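Local coordinates for protein Beta/alpha-amylase (Paenibacillus polymyxa, PDB 3VOC) that hydrolyses alpha-1,4-glucosidic linkages in polysaccharides, the family 14 beta-amylase domain present here removing successive maltose units from non-reducing chain ends, at residues T214-T217 against Q221-P224; G230-T233 against Y237-A240. One frame throughout, in Å; residues are numbered along the deposited sequence.

Contact 1: T214-T217 against Q221-P224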
ATOM      1  N   THR A 214      30.508  17.961  -4.392  1.00 21.17           N
ATOM      2  CA  THR A 214      29.977  19.104  -3.680  1.00 21.38           C
ATOM      3  C   THR A 214      31.083  19.771  -2.857  1.00 21.60           C
ATOM      4  O   THR A 214      32.186  19.229  -2.761  1.00 20.75           O
ATOM      5  CB  THR A 214      28.813  18.654  -2.779  1.00 21.19           C
ATOM      6  OG1 THR A 214      29.230  17.505  -2.042  1.00 20.73           O
ATOM      7  CG2 THR A 214      27.587  18.272  -3.643  1.00 21.62           C
ATOM      8  N   LYS A 215      30.777  20.929  -2.270  1.00 21.99           N
ATOM      9  CA  LYS A 215      31.752  21.692  -1.480  1.00 24.06           C
ATOM     10  C   LYS A 215      31.205  22.040  -0.104  1.00 23.90           C
ATOM     11  O   LYS A 215      31.504  23.113   0.424  1.00 24.29           O
ATOM     12  CB  LYS A 215      32.160  23.010  -2.176  1.00 24.32           C
ATOM     13  CG  LYS A 215      32.333  22.972  -3.681  1.00 28.07           C
ATOM     14  CD  LYS A 215      33.620  22.304  -4.097  1.00 31.61           C
ATOM     15  CE  LYS A 215      33.905  22.605  -5.570  1.00 33.59           C
ATOM     16  NZ  LYS A 215      34.931  21.695  -6.098  1.00 33.49           N
ATOM     17  N   LEU A 216      30.423  21.139   0.486  1.00 24.08           N
ATOM     18  CA  LEU A 216      29.785  21.419   1.773  1.00 24.22           C
ATOM     19  C   LEU A 216      30.815  21.582   2.873  1.00 24.23           C
ATOM     20  O   LEU A 216      31.874  20.972   2.809  1.00 24.15           O
ATOM     21  CB  LEU A 216      28.787  20.320   2.133  1.00 24.60           C
ATOM     22  CG  LEU A 216      27.765  20.076   1.025  1.00 26.34           C
ATOM     23  CD1 LEU A 216      26.936  18.874   1.354  1.00 28.75           C
ATOM     24  CD2 LEU A 216      26.880  21.311   0.768  1.00 28.86           C
ATOM     25  N   THR A 217      30.507  22.419   3.859  1.00 24.26           N
ATOM     26  CA  THR A 217      31.377  22.604   5.030  1.00 25.14           C
ATOM     27  C   THR A 217      30.822  21.986   6.313  1.00 25.12           C
ATOM     28  O   THR A 217      31.548  21.861   7.303  1.00 25.48           O
ATOM     29  CB  THR A 217      31.714  24.092   5.288  1.00 25.43           C
ATOM     30  OG1 THR A 217      30.498  24.848   5.406  1.00 25.60           O
ATOM     31  CG2 THR A 217      32.575  24.644   4.135  1.00 26.34           C
ATOM     32  N   GLN A 221      24.430  21.006   6.040  1.00 23.44           N
ATOM     33  CA  GLN A 221      24.073  21.561   4.731  1.00 22.90           C
ATOM     34  C   GLN A 221      23.589  20.496   3.740  1.00 22.02           C
ATOM     35  O   GLN A 221      23.222  20.815   2.609  1.00 22.39           O
ATOM     36  CB  GLN A 221      25.249  22.298   4.095  1.00 22.95           C
ATOM     37  CG  GLN A 221      25.837  23.405   4.928  1.00 25.57           C
ATOM     38  CD  GLN A 221      27.099  23.973   4.288  1.00 28.96           C
ATOM     39  OE1 GLN A 221      28.045  23.243   3.995  1.00 28.99           O
ATOM     40  NE2 GLN A 221      27.103  25.279   4.047  1.00 30.84           N
ATOM     41  N   ILE A 222      23.635  19.231   4.139  1.00 20.92           N
ATOM     42  CA  ILE A 222      23.084  18.172   3.302  1.00 19.85           C
ATOM     43  C   ILE A 222      21.567  18.177   3.453  1.00 20.18           C
ATOM     44  O   ILE A 222      21.045  18.091   4.563  1.00 19.54           O
ATOM     45  CB  ILE A 222      23.628  16.789   3.697  1.00 19.77           C
ATOM     46  CG1 ILE A 222      25.141  16.721   3.461  1.00 18.53           C
ATOM     47  CG2 ILE A 222      22.868  15.666   2.946  1.00 17.77           C
ATOM     48  CD1 ILE A 222      25.798  15.490   4.076  1.00 19.04           C
ATOM     49  N   ASN A 223      20.873  18.269   2.321  1.00 20.44           N
ATOM     50  CA  ASN A 223      19.417  18.283   2.300  1.00 20.77           C
ATOM     51  C   ASN A 223      18.870  17.425   1.167  1.00 19.88           C
ATOM     52  O   ASN A 223      19.585  17.179   0.197  1.00 19.97           O
ATOM     53  CB  ASN A 223      18.925  19.713   2.116  1.00 20.81           C
ATOM     54  CG  ASN A 223      19.087  20.537   3.359  1.00 23.87           C
ATOM     55  OD1 ASN A 223      18.396  20.319   4.348  1.00 26.60           O
ATOM     56  ND2 ASN A 223      20.004  21.499   3.318  1.00 25.73           N
ATOM     57  N   PRO A 224      17.591  17.000   1.267  1.00 19.43           N
ATOM     58  CA  PRO A 224      16.905  16.418   0.113  1.00 19.24           C
ATOM     59  C   PRO A 224      16.741  17.513  -0.957  1.00 19.76           C
ATOM     60  O   PRO A 224      17.066  18.671  -0.679  1.00 18.74           O
ATOM     61  CB  PRO A 224      15.540  16.009   0.690  1.00 18.92           C
ATOM     62  CG  PRO A 224      15.774  15.887   2.147  1.00 19.44           C
ATOM     63  CD  PRO A 224      16.723  16.998   2.456  1.00 18.69           C
TER
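Gln221 reaches back with its side-chain amide to Thr217 and closes a short loop. Its CG lies beside the backbone N, and beyond CG the chain is extended (chi2 173°), which carries OE1 to the start of the turn. There it accepts the backbone N-H of Thr217, with Thr217 N to Gln221 OE1 2.6 Å; the donor lies 16° from the carbonyl plane. A second, longer bond comes from the hydroxyl, Thr217 OG1 to Gln221 OE1 3.3 Å, but this donor stands well above the plane and away from the lone pairs. The backbone N of Ser218 also donates to OE1, so one carbonyl oxygen collects three bonds, which probably hold it in place over the turn. A side-chain carbonyl thus takes the part of a main-chain acceptor in this irregular loop of the excursion from the TIM barrel. Leu216 and Gln221 run past each other in opposite directions, and Leu216 CD2 touches the base of the glutamine side chain, 3.8 Å from Gln221 CB. Next along, buried Ile222 turns the contact apolar: Ile222 CG1 meets Leu216 CD1 at 3.5 Å, the two side chains crossing at about a right angle. The contact packs against helix 205-212, where Leu216 rests on Leu205 and Ile222 on Ile208 and Trp212, and against helix 188-202, where Ile222 lies on Phe194 and its carbonyl oxygen is bonded by Arg195.

Contact 2: G230-T233 against Y237-A240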
ATOM      1  N   GLY A 230      12.219  19.976 -10.927  1.00 27.89           N
ATOM      2  CA  GLY A 230      13.314  19.967 -11.896  1.00 27.74           C
ATOM      3  C   GLY A 230      14.389  18.953 -11.570  1.00 27.27           C
ATOM      4  O   GLY A 230      15.498  19.044 -12.071  1.00 26.68           O
ATOM      5  N   PHE A 231      14.046  17.951 -10.768  1.00 26.93           N
ATOM      6  CA  PHE A 231      15.050  17.060 -10.237  1.00 26.66           C
ATOM      7  C   PHE A 231      15.683  16.222 -11.345  1.00 26.86           C
ATOM      8  O   PHE A 231      16.858  15.899 -11.279  1.00 26.49           O
ATOM      9  CB  PHE A 231      14.473  16.216  -9.096  1.00 26.89           C
ATOM     10  CG  PHE A 231      15.481  15.338  -8.427  1.00 25.30           C
ATOM     11  CD1 PHE A 231      16.528  15.884  -7.695  1.00 25.03           C
ATOM     12  CD2 PHE A 231      15.388  13.959  -8.535  1.00 25.33           C
ATOM     13  CE1 PHE A 231      17.475  15.063  -7.092  1.00 23.65           C
ATOM     14  CE2 PHE A 231      16.325  13.136  -7.925  1.00 25.11           C
ATOM     15  CZ  PHE A 231      17.362  13.692  -7.208  1.00 23.72           C
ATOM     16  N   TYR A 232      14.925  15.903 -12.393  1.00 27.42           N
ATOM     17  CA  TYR A 232      15.535  15.237 -13.550  1.00 27.21           C
ATOM     18  C   TYR A 232      16.286  16.239 -14.438  1.00 26.95           C
ATOM     19  O   TYR A 232      17.498  16.077 -14.701  1.00 25.44           O
ATOM     20  CB  TYR A 232      14.498  14.440 -14.370  1.00 28.00           C
ATOM     21  CG  TYR A 232      15.082  13.783 -15.604  1.00 29.44           C
ATOM     22  CD1 TYR A 232      15.786  12.576 -15.513  1.00 30.73           C
ATOM     23  CD2 TYR A 232      14.952  14.385 -16.865  1.00 31.46           C
ATOM     24  CE1 TYR A 232      16.334  11.976 -16.654  1.00 32.73           C
ATOM     25  CE2 TYR A 232      15.498  13.799 -18.010  1.00 32.19           C
ATOM     26  CZ  TYR A 232      16.188  12.604 -17.898  1.00 33.25           C
ATOM     27  OH  TYR A 232      16.720  12.040 -19.036  1.00 34.65           O
ATOM     28  N   THR A 233      15.573  17.281 -14.878  1.00 26.41           N
ATOM     29  CA  THR A 233      16.115  18.226 -15.862  1.00 26.63           C
ATOM     30  C   THR A 233      17.319  19.068 -15.398  1.00 26.86           C
ATOM     31  O   THR A 233      18.094  19.561 -16.234  1.00 26.83           O
ATOM     32  CB  THR A 233      15.023  19.166 -16.415  1.00 26.25           C
ATOM     33  OG1 THR A 233      14.259  19.690 -15.335  1.00 27.31           O
ATOM     34  CG2 THR A 233      14.099  18.415 -17.350  1.00 27.42           C
ATOM     35  N   TYR A 237      18.617  13.896 -10.871  1.00 25.80           N
ATOM     36  CA  TYR A 237      18.409  12.445 -10.974  1.00 26.19           C
ATOM     37  C   TYR A 237      19.649  11.653 -11.399  1.00 26.18           C
ATOM     38  O   TYR A 237      19.929  10.582 -10.852  1.00 26.11           O
ATOM     39  CB  TYR A 237      17.260  12.113 -11.931  1.00 26.74           C
ATOM     40  CG  TYR A 237      17.133  10.619 -12.128  1.00 28.61           C
ATOM     41  CD1 TYR A 237      16.425   9.848 -11.211  1.00 28.95           C
ATOM     42  CD2 TYR A 237      17.777   9.966 -13.195  1.00 29.42           C
ATOM     43  CE1 TYR A 237      16.324   8.465 -11.354  1.00 31.02           C
ATOM     44  CE2 TYR A 237      17.684   8.586 -13.349  1.00 30.73           C
ATOM     45  CZ  TYR A 237      16.949   7.846 -12.417  1.00 32.29           C
ATOM     46  OH  TYR A 237      16.831   6.485 -12.533  1.00 34.09           O
ATOM     47  N   ASN A 238      20.352  12.175 -12.403  1.00 25.43           N
ATOM     48  CA  ASN A 238      21.540  11.543 -12.963  1.00 25.44           C
ATOM     49  C   ASN A 238      22.804  11.729 -12.137  1.00 24.39           C
ATOM     50  O   ASN A 238      23.813  11.056 -12.391  1.00 25.21           O
ATOM     51  CB  ASN A 238      21.797  12.073 -14.377  1.00 26.25           C
ATOM     52  CG  ASN A 238      21.040  11.311 -15.425  1.00 28.40           C
ATOM     53  OD1 ASN A 238      20.699  10.136 -15.235  1.00 31.64           O
ATOM     54  ND2 ASN A 238      20.783  11.961 -16.556  1.00 29.76           N
ATOM     55  N   SER A 239      22.767  12.646 -11.171  1.00 22.20           N
ATOM     56  CA  SER A 239      23.948  12.942 -10.358  1.00 20.59           C
ATOM     57  C   SER A 239      24.186  11.858  -9.308  1.00 19.64           C
ATOM     58  O   SER A 239      23.260  11.147  -8.907  1.00 18.45           O
ATOM     59  CB  SER A 239      23.820  14.309  -9.671  1.00 20.44           C
ATOM     60  OG  SER A 239      22.808  14.289  -8.675  1.00 19.65           O
ATOM     61  N   ALA A 240      25.431  11.751  -8.864  1.00 18.48           N
ATOM     62  CA  ALA A 240      25.761  10.877  -7.747  1.00 17.96           C
ATOM     63  C   ALA A 240      24.877  11.246  -6.550  1.00 18.01           C
ATOM     64  O   ALA A 240      24.306  10.367  -5.905  1.00 17.34           O
ATOM     65  CB  ALA A 240      27.247  10.967  -7.400  1.00 17.81           C
TER
HETATM   66  O   HOH W   1      19.403  14.315 -13.982  1.00 28.07           O
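Phe231 O accepts the backbone N-H of Tyr237, Tyr237 N to Phe231 O 2.7 Å, and this bond closes a five-residue loop in the excursion from the TIM barrel of this family 14 domain, just ahead of helix 240-268, whose N-cap is Ser239. The bond is somewhat bent, with 147° at the hydrogen, and the donor lies 32° from the carbonyl plane. A water makes a second bridge alongside it: it donates to Tyr232 O and accepts from Asn238 N, the latter at 2.8 Å, so successive backbone groups on each segment are joined, one pair directly and the next through solvent.

Phe231 supplies the floor of the turn. With CG anti to the backbone N (chi1 -176°), its ring swings under the residue that its own carbonyl holds: Tyr237 N lies 3.7 Å above the ring plane, over its centre, and Tyr237 CA is 3.8 Å from Phe231 CE2. The ring is buried, covered further by Pro225 and by Leu246 of helix 240-268. With a serine here the ring is gone, and the loss would probably open a gap beneath the backbone of Tyr237 and deprive Leu246 of an apolar neighbour.

On the more exposed flank Tyr232 crosses Tyr237 obliquely. Its CD1 comes to 3.9 Å from Tyr237 CB and lies almost as near the ring atom CD2, a van der Waals meeting of two tilted side chains rather than a stack. Tyr232 leans also on Pro293, while Tyr237 shares Leu246 with Phe231, which joins the loop to the flank of the helix. At the helix start, Ser239 OG is bonded both to the backbone N of Gly242, as an N-cap hydroxyl should be, and to the carbonyl O of Gly236.

Along the chain, strand 153-156 of the eight-stranded barrel is followed by a long excursion carrying helices 188-202 and 205-212, and both contacts fall in the loop between helix 205-212 and helix 240-268, before strand 275-279 rejoins the barrel. Contact 1 closes a three-residue turn soon after helix 205-212. The chain then runs on to contact 2, which closes a loop of five residues, 232-236, directly before helix 240-268. They stand in series, neither nested nor crossed, with centres 16 Å apart and nearest atoms about 7 Å apart. Contact 1 ties the loop mainly to the preceding helix pair, contact 2 to the following helix; both lie away from the calcium site and the active-site residues.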